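Local coordinates for ornithine cyclodeaminase (Methanocaldococcus jannaschii, PDB 3MGJ), which probably converts ornithine to proline with release of ammonia, using NAD(+), and is represented here by the N-terminal domain of the longer enzyme, at residues A[11-16]-A[35-40]; A[20-25]-A[49-54]. One frame throughout, in Å; residues are numbered along the deposited sequence.

In the fold
From the N terminus, strand 2-10 runs into the loop that holds 11-16; helix 17-27 carries 20-25, strand 31-38 leads into 35-40, and strand 47-55 contains 49-54. Contact 1 closes the first loop, bringing the loop before the helix up to the end of a strand that is outermost within the chain in the antiparallel sheet. Contact 2 closes the second, laying the helix over the next strand inward. Because the segments alternate along the chain, the two loops cross, and they lie about 13 Å apart, centre to centre. They also touch directly: strands 31-38 and 47-55 are neighbours, and a salt bridge joins Glu36 to Lys50.

Contact 1. Residues A[11-16]-A[35-40]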
loop_
_atom_site.group_PDB
_atom_site.type_symbol
_atom_site.label_atom_id
_atom_site.label_comp_id
_atom_site.label_asym_id
_atom_site.label_seq_id
_atom_site.Cartn_x
_atom_site.Cartn_y
_atom_site.Cartn_z
ATOM N N HIS A 11 -7.420 6.355 -3.542
ATOM C CA HIS A 11 -7.623 4.935 -3.753
ATOM C C HIS A 11 -6.408 4.230 -4.279
ATOM O O HIS A 11 -6.399 3.728 -5.390
ATOM C CB HIS A 11 -8.818 4.703 -4.656
ATOM C CG HIS A 11 -10.104 4.675 -3.904
ATOM N ND1 HIS A 11 -10.522 5.730 -3.118
ATOM C CD2 HIS A 11 -11.043 3.709 -3.770
ATOM C CE1 HIS A 11 -11.675 5.425 -2.553
ATOM N NE2 HIS A 11 -12.014 4.202 -2.930
ATOM N N ILE A 12 -5.387 4.177 -3.443
ATOM C CA ILE A 12 -4.121 3.576 -3.812
ATOM C C ILE A 12 -4.269 2.126 -4.254
ATOM O O ILE A 12 -3.680 1.717 -5.251
ATOM C CB ILE A 12 -3.122 3.651 -2.643
ATOM C CG1 ILE A 12 -3.047 5.085 -2.128
ATOM C CG2 ILE A 12 -1.753 3.162 -3.091
ATOM C CD1 ILE A 12 -3.105 6.107 -3.242
ATOM N N ILE A 13 -5.063 1.364 -3.506
ATOM C CA ILE A 13 -5.270 -0.061 -3.754
ATOM C C ILE A 13 -6.469 -0.327 -4.662
ATOM O O ILE A 13 -7.545 0.261 -4.484
ATOM C CB ILE A 13 -5.480 -0.816 -2.428
ATOM C CG1 ILE A 13 -4.347 -0.497 -1.443
ATOM C CG2 ILE A 13 -5.595 -2.313 -2.674
ATOM C CD1 ILE A 13 -4.830 -0.001 -0.102
ATOM N N ASP A 14 -6.268 -1.236 -5.613
ATOM C CA ASP A 14 -7.227 -1.534 -6.685
ATOM C C ASP A 14 -7.015 -0.532 -7.821
ATOM O O ASP A 14 -7.772 -0.468 -8.785
ATOM C CB ASP A 14 -8.683 -1.566 -6.194
ATOM C CG ASP A 14 -9.633 -2.228 -7.205
ATOM O OD1 ASP A 14 -9.217 -3.198 -7.887
ATOM O OD2 ASP A 14 -10.798 -1.773 -7.317
ATOM N N SER A 15 -5.951 0.240 -7.683
ATOM C CA SER A 15 -5.477 1.105 -8.736
ATOM C C SER A 15 -4.257 0.444 -9.373
ATOM O O SER A 15 -3.711 -0.521 -8.842
ATOM C CB SER A 15 -5.081 2.459 -8.142
ATOM O OG SER A 15 -5.357 3.518 -9.041
ATOM N N LEU A 16 -3.841 0.963 -10.519
ATOM C CA LEU A 16 -2.525 0.656 -11.046
ATOM C C LEU A 16 -1.591 1.816 -10.752
ATOM O O LEU A 16 -0.452 1.821 -11.209
ATOM C CB LEU A 16 -2.582 0.433 -12.552
ATOM C CG LEU A 16 -3.310 -0.823 -13.015
ATOM C CD1 LEU A 16 -3.305 -0.911 -14.526
ATOM C CD2 LEU A 16 -2.626 -2.022 -12.412
ATOM N N LEU A 35 7.883 4.952 2.040
ATOM C CA LEU A 35 8.219 5.281 3.419
ATOM C C LEU A 35 7.115 4.922 4.370
ATOM O O LEU A 35 7.352 4.321 5.407
ATOM C CB LEU A 35 8.496 6.776 3.563
ATOM C CG LEU A 35 9.795 7.311 2.962
ATOM C CD1 LEU A 35 9.890 8.784 3.231
ATOM C CD2 LEU A 35 10.995 6.585 3.519
ATOM N N GLU A 36 5.906 5.332 4.021
ATOM C CA GLU A 36 4.729 5.061 4.834
ATOM C C GLU A 36 3.566 4.590 3.977
ATOM O O GLU A 36 3.501 4.852 2.786
ATOM C CB GLU A 36 4.321 6.306 5.625
ATOM C CG GLU A 36 5.449 6.838 6.475
ATOM C CD GLU A 36 5.006 7.887 7.466
ATOM O OE1 GLU A 36 3.800 8.234 7.492
ATOM O OE2 GLU A 36 5.877 8.355 8.227
ATOM N N PHE A 37 2.641 3.886 4.603
ATOM C CA PHE A 37 1.414 3.524 3.938
ATOM C C PHE A 37 0.304 3.410 4.966
ATOM O O PHE A 37 0.381 2.587 5.862
ATOM C CB PHE A 37 1.574 2.209 3.193
ATOM C CG PHE A 37 0.537 1.997 2.160
ATOM C CD1 PHE A 37 -0.761 1.687 2.518
ATOM C CD2 PHE A 37 0.838 2.144 0.832
ATOM C CE1 PHE A 37 -1.751 1.511 1.565
ATOM C CE2 PHE A 37 -0.145 1.962 -0.131
ATOM C CZ PHE A 37 -1.447 1.639 0.243
ATOM N N GLU A 38 -0.731 4.230 4.830
ATOM C CA GLU A 38 -1.819 4.247 5.797
ATOM C C GLU A 38 -3.166 3.966 5.131
ATOM O O GLU A 38 -3.549 4.670 4.210
ATOM C CB GLU A 38 -1.846 5.608 6.489
ATOM C CG GLU A 38 -2.090 5.556 7.988
ATOM C CD GLU A 38 -0.804 5.374 8.811
ATOM O OE1 GLU A 38 0.259 5.098 8.201
ATOM O OE2 GLU A 38 -0.861 5.507 10.070
ATOM N N ILE A 39 -3.883 2.947 5.596
ATOM C CA ILE A 39 -5.227 2.626 5.100
ATOM C C ILE A 39 -6.320 3.319 5.915
ATOM O O ILE A 39 -6.195 3.469 7.139
ATOM C CB ILE A 39 -5.495 1.088 5.126
ATOM C CG1 ILE A 39 -4.919 0.414 3.892
ATOM C CG2 ILE A 39 -6.957 0.780 5.175
ATOM C CD1 ILE A 39 -3.425 0.354 3.921
ATOM N N GLY A 40 -7.390 3.728 5.227
ATOM C CA GLY A 40 -8.546 4.357 5.851
ATOM C C GLY A 40 -9.429 3.378 6.599
ATOM O O GLY A 40 -9.363 2.163 6.367
#
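Ile12 and Ile13 meet the ring of Phe37 at its edge, near the ring plane, and all the contacts between the two segments are apolar. Ile12 brings its CG2 methyl to within 3.6 Å of Phe37 CE2, the two side chains lying alongside one another and pointing opposite ways. Its CG1 lies beside the backbone N (chi1 -51°) and takes CD1 away from the strand, while CG2, anti to N, is the branch turned to the ring. Ile13 uses the end of its chain, with CD1 3.8 Å from Phe37 CZ. The same methyl also reaches Ile39, whose CG1 lies 4.0 Å from Ile13 CD1. Phe37 gets there because its CG stands anti to the backbone N (chi1 -162°), which carries the ring across to the 11-16 loop.

The strand is distorted just before Phe37 by a classic beta bulge, where the backbones of Leu35 and Glu36 both pair with Lys50. Across the dimer, Phe37 stacks on Phe37 of the second subunit, and Ile13 packs on its own counterpart there. With no hydrogen bond between loop and strand end, their mutual hold depends on side-chain shape and burial of carbon, and the same apolar cluster extends into the subunit interface.

Contact 2. Residues A[20-25]-A[49-54]; sequences KVFDKI and AKILVI
Helix 20-25 and strand 49-54 run nearly parallel, their N-to-C directions 14° apart and their axes 10.5 Å from each other at closest approach. The backbones come nearest at Ile25 and Val53, whose CA atoms are 7.5 Å apart, and only side chains bridge the gap, all five of them from buried residues.

At that end Ile25 offers two branches to Val53: CD1 lies 4.0 Å from Val53 CG2, and CG2 is 4.1 Å from Val53 CG1. Ile25 has CG1 anti to its carbonyl carbon (chi1 -46°) and CD1 extended beyond it, which takes the end methyl over to the valine while CG2 meets the other valine branch.

The fold is ferredoxin-like (beta-alpha-beta-beta-alpha-beta), with helices 17-27 and 58-74 packed on one side of the antiparallel sheet. From helix 58-74, Leu68 and Leu71 touch Ile25 and Val21, while Ile64 and Leu65 touch Val53.

Toward the start of the helix segment, Ile51 reaches from the strand with its CD1 methyl. This is 4.2 Å from Phe22 CE1, approaching the ring obliquely, and lies 4.4 Å from Val21 CG1, a looser contact. Phe22 also stacks on Tyr32 of strand 31-38, while Ile51 packs on Ile6 and Leu8 of strand 2-10. Backbone hydrogen bonds pair Ile51 with Ile6 and Leu52 with Lys33, placing strand 47-55 between strands 2-10 and 31-38.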
loop_
_atom_site.group_PDB
_atom_site.type_symbol
_atom_site.label_atom_id
_atom_site.label_comp_id
_atom_site.label_asym_id
_atom_site.label_seq_id
_atom_site.Cartn_x
_atom_site.Cartn_y
_atom_site.Cartn_z
ATOM N N LYS A 20 2.499 2.378 -11.713
ATOM C CA LYS A 20 2.697 3.406 -12.706
ATOM C C LYS A 20 3.689 4.443 -12.189
ATOM O O LYS A 20 4.669 4.751 -12.862
ATOM C CB LYS A 20 1.367 4.053 -13.069
ATOM C CG LYS A 20 0.646 3.391 -14.233
ATOM C CD LYS A 20 -0.727 4.008 -14.425
ATOM C CE LYS A 20 -1.545 3.263 -15.465
ATOM N NZ LYS A 20 -3.007 3.509 -15.294
ATOM N N VAL A 21 3.453 4.972 -10.994
ATOM C CA VAL A 21 4.421 5.872 -10.391
ATOM C C VAL A 21 5.827 5.273 -10.394
ATOM O O VAL A 21 6.770 5.901 -10.861
ATOM C CB VAL A 21 4.018 6.263 -8.967
ATOM C CG1 VAL A 21 5.199 6.789 -8.209
ATOM C CG2 VAL A 21 2.958 7.307 -9.019
ATOM N N PHE A 22 5.956 4.057 -9.876
ATOM C CA PHE A 22 7.233 3.364 -9.815
ATOM C C PHE A 22 7.883 3.242 -11.181
ATOM O O PHE A 22 9.079 3.482 -11.360
ATOM C CB PHE A 22 7.019 1.958 -9.263
ATOM C CG PHE A 22 6.478 1.936 -7.871
ATOM C CD1 PHE A 22 6.536 3.068 -7.075
ATOM C CD2 PHE A 22 5.923 0.787 -7.349
ATOM C CE1 PHE A 22 6.048 3.049 -5.789
ATOM C CE2 PHE A 22 5.433 0.764 -6.065
ATOM C CZ PHE A 22 5.494 1.896 -5.282
ATOM N N ASP A 23 7.081 2.836 -12.149
ATOM C CA ASP A 23 7.569 2.642 -13.497
ATOM C C ASP A 23 8.120 3.918 -14.075
ATOM O O ASP A 23 9.155 3.909 -14.726
ATOM C CB ASP A 23 6.456 2.098 -14.387
ATOM C CG ASP A 23 6.417 0.581 -14.398
ATOM O OD1 ASP A 23 7.440 -0.039 -14.019
ATOM O OD2 ASP A 23 5.375 0.017 -14.805
ATOM N N LYS A 24 7.419 5.016 -13.828
ATOM C CA LYS A 24 7.809 6.287 -14.394
ATOM C C LYS A 24 9.122 6.763 -13.800
ATOM O O LYS A 24 10.059 7.058 -14.531
ATOM C CB LYS A 24 6.706 7.320 -14.212
ATOM C CG LYS A 24 6.801 8.472 -15.196
ATOM C CD LYS A 24 6.500 8.067 -16.640
ATOM C CE LYS A 24 7.320 8.874 -17.625
ATOM N NZ LYS A 24 6.594 9.132 -18.904
ATOM N N ILE A 25 9.193 6.819 -12.476
ATOM C CA ILE A 25 10.456 7.051 -11.787
ATOM C C ILE A 25 11.613 6.194 -12.353
ATOM O O ILE A 25 12.629 6.741 -12.796
ATOM C CB ILE A 25 10.312 6.834 -10.268
ATOM C CG1 ILE A 25 9.047 7.526 -9.753
ATOM C CG2 ILE A 25 11.538 7.340 -9.537
ATOM C CD1 ILE A 25 8.800 7.343 -8.267
ATOM N N ALA A 49 -0.003 7.107 0.698
ATOM C CA ALA A 49 1.328 6.554 0.639
ATOM C C ALA A 49 2.339 7.691 0.581
ATOM O O ALA A 49 2.151 8.654 -0.146
ATOM C CB ALA A 49 1.448 5.679 -0.576
ATOM N N LYS A 50 3.398 7.594 1.370
ATOM C CA LYS A 50 4.534 8.486 1.206
ATOM C C LYS A 50 5.677 7.746 0.509
ATOM O O LYS A 50 6.083 6.675 0.916
ATOM C CB LYS A 50 5.011 9.038 2.540
ATOM C CG LYS A 50 4.043 9.914 3.247
ATOM C CD LYS A 50 4.713 10.503 4.461
ATOM C CE LYS A 50 3.839 11.549 5.132
ATOM N NZ LYS A 50 3.165 11.049 6.352
ATOM N N ILE A 51 6.183 8.342 -0.553
ATOM C CA ILE A 51 7.222 7.758 -1.359
ATOM C C ILE A 51 8.312 8.790 -1.502
ATOM O O ILE A 51 8.038 9.944 -1.820
ATOM C CB ILE A 51 6.702 7.461 -2.760
ATOM C CG1 ILE A 51 5.563 6.452 -2.686
ATOM C CG2 ILE A 51 7.821 7.003 -3.660
ATOM C CD1 ILE A 51 4.657 6.493 -3.867
ATOM N N LEU A 52 9.540 8.356 -1.246
ATOM C CA LEU A 52 10.739 9.139 -1.480
ATOM C C LEU A 52 11.232 8.892 -2.899
ATOM O O LEU A 52 11.349 7.749 -3.329
ATOM C CB LEU A 52 11.798 8.690 -0.497
ATOM C CG LEU A 52 13.092 9.455 -0.298
ATOM C CD1 LEU A 52 12.831 10.693 0.525
ATOM C CD2 LEU A 52 14.048 8.518 0.417
ATOM N N VAL A 53 11.505 9.970 -3.626
ATOM C CA VAL A 53 11.954 9.900 -5.010
ATOM C C VAL A 53 13.393 10.339 -5.049
ATOM O O VAL A 53 13.748 11.335 -4.456
ATOM C CB VAL A 53 11.132 10.839 -5.910
ATOM C CG1 VAL A 53 11.640 10.789 -7.335
ATOM C CG2 VAL A 53 9.685 10.451 -5.871
ATOM N N ILE A 54 14.231 9.593 -5.738
ATOM C CA ILE A 54 15.654 9.869 -5.730
ATOM C C ILE A 54 16.197 9.958 -7.155
ATOM O O ILE A 54 16.006 9.063 -7.973
ATOM C CB ILE A 54 16.407 8.757 -4.999
ATOM C CG1 ILE A 54 15.671 8.363 -3.718
ATOM C CG2 ILE A 54 17.807 9.188 -4.716
ATOM C CD1 ILE A 54 16.221 7.130 -3.057
#